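Local atomic coordinates of glutathione S-transferase (Burkholderia glumae, PDB entry 4ISD), a protein that binds glutathione and, as a member of the glutathione S-transferase family, probably transfers it to electrophilic substrates. Residues A[25-30]-A[76-81]; A[145-150]-A[171-176]. All coordinates share one frame; numbering follows the deposited sequence.

Interaction 1 (A[25-30]-A[76-81])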
loop_
_atom_site.group_PDB
_atom_site.type_symbol
_atom_site.label_atom_id
_atom_site.label_comp_id
_atom_site.label_asym_id
_atom_site.label_seq_id
_atom_site.Cartn_x
_atom_site.Cartn_y
_atom_site.Cartn_z
ATOM N N PHE A 25 -0.574 -9.317 12.823
ATOM C CA PHE A 25 -0.920 -10.069 14.010
ATOM C C PHE A 25 -2.308 -9.636 14.483
ATOM O O PHE A 25 -3.113 -10.470 14.911
ATOM C CB PHE A 25 0.132 -9.834 15.106
ATOM C CG PHE A 25 -0.159 -10.546 16.407
ATOM C CD1 PHE A 25 -1.145 -10.078 17.274
ATOM C CD2 PHE A 25 0.575 -11.665 16.777
ATOM C CE1 PHE A 25 -1.417 -10.729 18.487
ATOM C CE2 PHE A 25 0.323 -12.319 17.979
ATOM C CZ PHE A 25 -0.681 -11.848 18.845
ATOM N N VAL A 26 -2.595 -8.338 14.415
ATOM C CA VAL A 26 -3.875 -7.855 14.940
ATOM C C VAL A 26 -5.031 -8.342 14.078
ATOM O O VAL A 26 -6.101 -8.672 14.596
ATOM C CB VAL A 26 -3.908 -6.315 15.139
ATOM C CG1 VAL A 26 -5.340 -5.810 15.252
ATOM C CG2 VAL A 26 -3.085 -5.919 16.374
ATOM N N VAL A 27 -4.804 -8.434 12.768
ATOM C CA VAL A 27 -5.851 -8.918 11.867
ATOM C C VAL A 27 -6.251 -10.351 12.210
ATOM O O VAL A 27 -7.443 -10.657 12.363
ATOM C CB VAL A 27 -5.430 -8.805 10.394
ATOM C CG1 VAL A 27 -6.492 -9.389 9.484
ATOM C CG2 VAL A 27 -5.191 -7.361 10.042
ATOM N N LEU A 28 -5.252 -11.216 12.347
ATOM C CA LEU A 28 -5.481 -12.622 12.670
ATOM C C LEU A 28 -6.241 -12.740 13.977
ATOM O O LEU A 28 -7.228 -13.476 14.077
ATOM C CB LEU A 28 -4.149 -13.374 12.775
ATOM C CG LEU A 28 -3.371 -13.585 11.470
ATOM C CD1 LEU A 28 -1.880 -13.768 11.732
ATOM C CD2 LEU A 28 -3.925 -14.793 10.708
ATOM N N LYS A 29 -5.792 -11.990 14.976
ATOM C CA LYS A 29 -6.396 -12.080 16.286
ATOM C C LYS A 29 -7.832 -11.577 16.301
ATOM O O LYS A 29 -8.687 -12.198 16.915
ATOM C CB LYS A 29 -5.531 -11.380 17.324
ATOM C CG LYS A 29 -4.521 -12.311 17.961
ATOM C CD LYS A 29 -5.215 -13.217 18.962
ATOM C CE LYS A 29 -4.233 -14.155 19.645
ATOM N NZ LYS A 29 -3.511 -15.003 18.660
ATOM N N GLU A 30 -8.111 -10.479 15.608
ATOM C CA GLU A 30 -9.481 -9.959 15.549
ATOM C C GLU A 30 -10.464 -10.998 15.013
ATOM O O GLU A 30 -11.605 -11.076 15.480
ATOM C CB GLU A 30 -9.549 -8.723 14.655
ATOM C CG GLU A 30 -8.806 -7.535 15.201
ATOM C CD GLU A 30 -9.460 -6.941 16.425
ATOM O OE1 GLU A 30 -10.695 -7.105 16.590
ATOM O OE2 GLU A 30 -8.735 -6.301 17.216
ATOM N N ALA A 76 -1.548 -5.957 2.283
ATOM C CA ALA A 76 -1.970 -7.024 1.376
ATOM C C ALA A 76 -2.439 -8.257 2.152
ATOM O O ALA A 76 -3.386 -8.962 1.747
ATOM C CB ALA A 76 -0.835 -7.393 0.424
ATOM N N ILE A 77 -1.763 -8.515 3.270
ATOM C CA ILE A 77 -2.191 -9.552 4.193
ATOM C C ILE A 77 -3.598 -9.273 4.746
ATOM O O ILE A 77 -4.455 -10.167 4.747
ATOM C CB ILE A 77 -1.188 -9.719 5.353
ATOM C CG1 ILE A 77 0.160 -10.206 4.808
ATOM C CG2 ILE A 77 -1.747 -10.678 6.413
ATOM C CD1 ILE A 77 1.267 -10.312 5.855
ATOM N N ALA A 78 -3.836 -8.043 5.208
ATOM C CA ALA A 78 -5.155 -7.674 5.728
ATOM C C ALA A 78 -6.262 -7.864 4.686
ATOM O O ALA A 78 -7.337 -8.386 5.007
ATOM C CB ALA A 78 -5.153 -6.248 6.239
ATOM N N GLU A 79 -5.989 -7.457 3.447
ATOM C CA GLU A 79 -6.956 -7.549 2.349
ATOM C C GLU A 79 -7.273 -8.998 2.031
ATOM O O GLU A 79 -8.406 -9.355 1.680
ATOM C CB GLU A 79 -6.372 -6.900 1.093
ATOM C CG GLU A 79 -6.065 -5.426 1.232
ATOM C CD GLU A 79 -7.274 -4.565 0.964
ATOM O OE1 GLU A 79 -8.329 -5.111 0.549
ATOM O OE2 GLU A 79 -7.168 -3.341 1.170
ATOM N N TYR A 80 -6.246 -9.830 2.144
ATOM C CA TYR A 80 -6.345 -11.231 1.772
ATOM C C TYR A 80 -7.055 -12.053 2.840
ATOM O O TYR A 80 -7.894 -12.908 2.520
ATOM C CB TYR A 80 -4.945 -11.789 1.504
ATOM C CG TYR A 80 -4.897 -13.288 1.370
ATOM C CD1 TYR A 80 -5.310 -13.913 0.197
ATOM C CD2 TYR A 80 -4.431 -14.085 2.419
ATOM C CE1 TYR A 80 -5.264 -15.293 0.071
ATOM C CE2 TYR A 80 -4.374 -15.458 2.297
ATOM C CZ TYR A 80 -4.798 -16.056 1.127
ATOM O OH TYR A 80 -4.754 -17.423 1.010
ATOM N N LEU A 81 -6.715 -11.813 4.107
ATOM C CA LEU A 81 -7.404 -12.509 5.195
ATOM C C LEU A 81 -8.880 -12.105 5.232
ATOM O O LEU A 81 -9.744 -12.920 5.525
ATOM C CB LEU A 81 -6.720 -12.275 6.541
ATOM C CG LEU A 81 -5.333 -12.905 6.716
ATOM C CD1 LEU A 81 -4.690 -12.434 8.025
ATOM C CD2 LEU A 81 -5.414 -14.421 6.678
#
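Helices 25-30 and 76-81 run side by side in nearly the same direction, their N-to-C axes 18° apart and 9.8 Å from each other at closest approach, with Val27 facing Ala78 and Leu28 near Leu81. Both belong to the thioredoxin-like N-terminal domain of the glutathione S-transferase fold, where two helices pack beside each other on one face of the four-stranded sheet. Small and beta-branched residues suit the place where the backbones come nearest: the CA atoms of Val27 and Ala78 lie 6.3 Å apart, and Val27 CG2 meets the single methyl of Ala78, CB, at 4.0 Å. One turn further on, Leu81 reaches across to two residues of the other helix. The other branch of Val27, CG1, stands anti to the backbone N (chi1 177°) and meets Leu81 CD1 at 3.8 Å. The CB of Leu28 points along the side of the helix pair, but the end of its side chain comes nearer to Leu81, while also touching Ile8 and Leu10 of strand 8-13, so it joins the helix pair to the sheet. Its isobutyl group slants across that of Leu81, bringing Leu28 CD2 to 3.7 Å from Leu81 CD1.

Interaction 2 (A[145-150]-A[171-176])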
loop_
_atom_site.group_PDB
_atom_site.type_symbol
_atom_site.label_atom_id
_atom_site.label_comp_id
_atom_site.label_asym_id
_atom_site.label_seq_id
_atom_site.Cartn_x
_atom_site.Cartn_y
_atom_site.Cartn_z
ATOM N N GLU A 145 3.549 18.084 10.665
ATOM C CA GLU A 145 2.388 18.934 10.458
ATOM C C GLU A 145 1.266 18.150 9.789
ATOM O O GLU A 145 0.101 18.199 10.210
ATOM C CB GLU A 145 2.792 20.135 9.618
ATOM C CG GLU A 145 1.669 21.045 9.205
ATOM C CD GLU A 145 2.198 22.329 8.587
ATOM O OE1 GLU A 145 3.391 22.362 8.207
ATOM O OE2 GLU A 145 1.430 23.310 8.493
ATOM N N LYS A 146 1.629 17.403 8.752
ATOM C CA LYS A 146 0.654 16.622 8.009
ATOM C C LYS A 146 0.040 15.569 8.918
ATOM O O LYS A 146 -1.169 15.327 8.871
ATOM C CB LYS A 146 1.306 15.982 6.786
ATOM N N LEU A 147 0.865 14.961 9.767
ATOM C CA LEU A 147 0.374 13.947 10.702
ATOM C C LEU A 147 -0.633 14.539 11.689
ATOM O O LEU A 147 -1.720 14.004 11.880
ATOM C CB LEU A 147 1.525 13.297 11.472
ATOM C CG LEU A 147 1.025 12.142 12.338
ATOM C CD1 LEU A 147 0.245 11.174 11.463
ATOM C CD2 LEU A 147 2.157 11.429 13.082
ATOM N N LEU A 148 -0.279 15.661 12.303
ATOM C CA LEU A 148 -1.155 16.253 13.307
ATOM C C LEU A 148 -2.464 16.723 12.695
ATOM O O LEU A 148 -3.524 16.571 13.291
ATOM C CB LEU A 148 -0.458 17.402 14.020
ATOM C CG LEU A 148 -1.231 17.976 15.195
ATOM C CD1 LEU A 148 -1.396 16.920 16.261
ATOM C CD2 LEU A 148 -0.498 19.176 15.736
ATOM N N SER A 149 -2.386 17.279 11.493
ATOM C CA SER A 149 -3.573 17.772 10.806
ATOM C C SER A 149 -4.515 16.638 10.435
ATOM O O SER A 149 -5.731 16.785 10.537
ATOM C CB SER A 149 -3.187 18.553 9.554
ATOM O OG SER A 149 -4.347 19.029 8.894
ATOM N N ALA A 150 -3.953 15.508 10.007
ATOM C CA ALA A 150 -4.771 14.336 9.712
ATOM C C ALA A 150 -5.463 13.853 10.984
ATOM O O ALA A 150 -6.658 13.552 10.977
ATOM C CB ALA A 150 -3.927 13.226 9.117
ATOM N N THR A 171 -5.490 0.686 14.076
ATOM C CA THR A 171 -4.268 0.197 14.717
ATOM C C THR A 171 -3.063 0.859 14.058
ATOM O O THR A 171 -2.153 1.343 14.737
ATOM C CB THR A 171 -4.094 -1.317 14.546
ATOM O OG1 THR A 171 -5.318 -1.983 14.875
ATOM C CG2 THR A 171 -2.981 -1.830 15.448
ATOM N N ASP A 172 -3.072 0.876 12.727
ATOM C CA ASP A 172 -1.971 1.436 11.960
ATOM C C ASP A 172 -1.792 2.906 12.266
ATOM O O ASP A 172 -0.666 3.378 12.460
ATOM C CB ASP A 172 -2.227 1.250 10.467
ATOM C CG ASP A 172 -2.019 -0.173 10.025
ATOM O OD1 ASP A 172 -1.464 -0.962 10.837
ATOM O OD2 ASP A 172 -2.398 -0.490 8.872
ATOM N N PHE A 173 -2.917 3.622 12.305
ATOM C CA PHE A 173 -2.920 5.049 12.597
ATOM C C PHE A 173 -2.381 5.303 14.005
ATOM O O PHE A 173 -1.518 6.170 14.205
ATOM C CB PHE A 173 -4.334 5.617 12.482
ATOM C CG PHE A 173 -4.373 7.098 12.289
ATOM C CD1 PHE A 173 -3.295 7.762 11.722
ATOM C CD2 PHE A 173 -5.487 7.830 12.663
ATOM C CE1 PHE A 173 -3.322 9.123 11.525
ATOM C CE2 PHE A 173 -5.521 9.197 12.482
ATOM C CZ PHE A 173 -4.433 9.847 11.910
ATOM N N ALA A 174 -2.888 4.533 14.968
ATOM C CA ALA A 174 -2.529 4.717 16.366
ATOM C C ALA A 174 -1.041 4.502 16.568
ATOM O O ALA A 174 -0.383 5.306 17.245
ATOM C CB ALA A 174 -3.325 3.792 17.250
ATOM N N LEU A 175 -0.505 3.437 15.972
ATOM C CA LEU A 175 0.948 3.224 15.993
ATOM C C LEU A 175 1.697 4.426 15.440
ATOM O O LEU A 175 2.623 4.924 16.081
ATOM C CB LEU A 175 1.351 1.957 15.238
ATOM C CG LEU A 175 0.640 0.732 15.812
ATOM C CD1 LEU A 175 1.158 -0.580 15.227
ATOM C CD2 LEU A 175 0.749 0.749 17.323
ATOM N N MET A 176 1.278 4.908 14.268
ATOM C CA MET A 176 1.967 6.030 13.616
ATOM C C MET A 176 1.868 7.291 14.451
ATOM O O MET A 176 2.851 8.021 14.580
ATOM C CB MET A 176 1.410 6.280 12.211
ATOM C CG MET A 176 2.099 7.401 11.419
ATOM S SD MET A 176 3.826 7.121 10.895
ATOM C CE MET A 176 3.846 5.358 10.596
#
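Helices 145-150 and 171-176 cross at -131°, running in largely opposite senses with their axes 11.8 Å apart, and Leu147, Ala150, Phe173 and Met176 meet across the wide spacing. The contact lies inside the all-helical C-terminal domain of the glutathione S-transferase fold. Its closely packed part centres on Leu147, set between Phe173 and Met176, together with the buried Phe173 and Ala150. Phe173 has a ring long enough to span helices so far apart. With CG anti to the backbone N (chi1 -160°), the ring reaches over to the other helix, where its edge comes up to the backbone of Ala150: the carbonyl carbon C of Ala150 sits near the ring plane, 4.2 Å from Phe173 CZ. Alanine suits this position, because a small side chain lets the edge of the ring come up to the main chain. Leu147 CD1 approaches the same ring obliquely, 4.1 Å from Phe173 CE1, the two side chains passing each other in opposite directions. Trp110 of helix 98-113 touches Ala150, as does Leu57 of the second subunit.

The looser side is at Met176, which is partly exposed: its CB points at the other helix, but the thioether end turns away. Met176 CG lies 4.2 Å from Leu147 CD1, and the other branch, Leu147 CD2, rests 3.8 Å from the backbone O of Met176. Glu145 and Ser149 of helix 145-150 are exposed, as fits polar residues. Across the interface itself the side chains are all apolar, which implies cohesion by dispersion and the exclusion of water, without directional bonds.

How the interactions relate
Interaction 1 lies in the thioredoxin-like N-terminal domain and interaction 2 in the helical C-terminal domain, on opposite sides of the chain's centre, with their own centres 20 Å apart. They meet where the domains do: Val26 CG1 of helix 25-30 packs 3.8 Å from Thr171 OG1 of helix 171-176, and Asp172 reinforces the junction by a hydrogen bond to Ser23. Neither contact touches glutathione directly; the side chains of Ala78 and Met176 are about 9 and 10 Å from a bound molecule. Asp172 also forms a salt bridge with Arg112, a residue of the glutathione pocket, and so connects helix 171-176 to the pocket through its second shell.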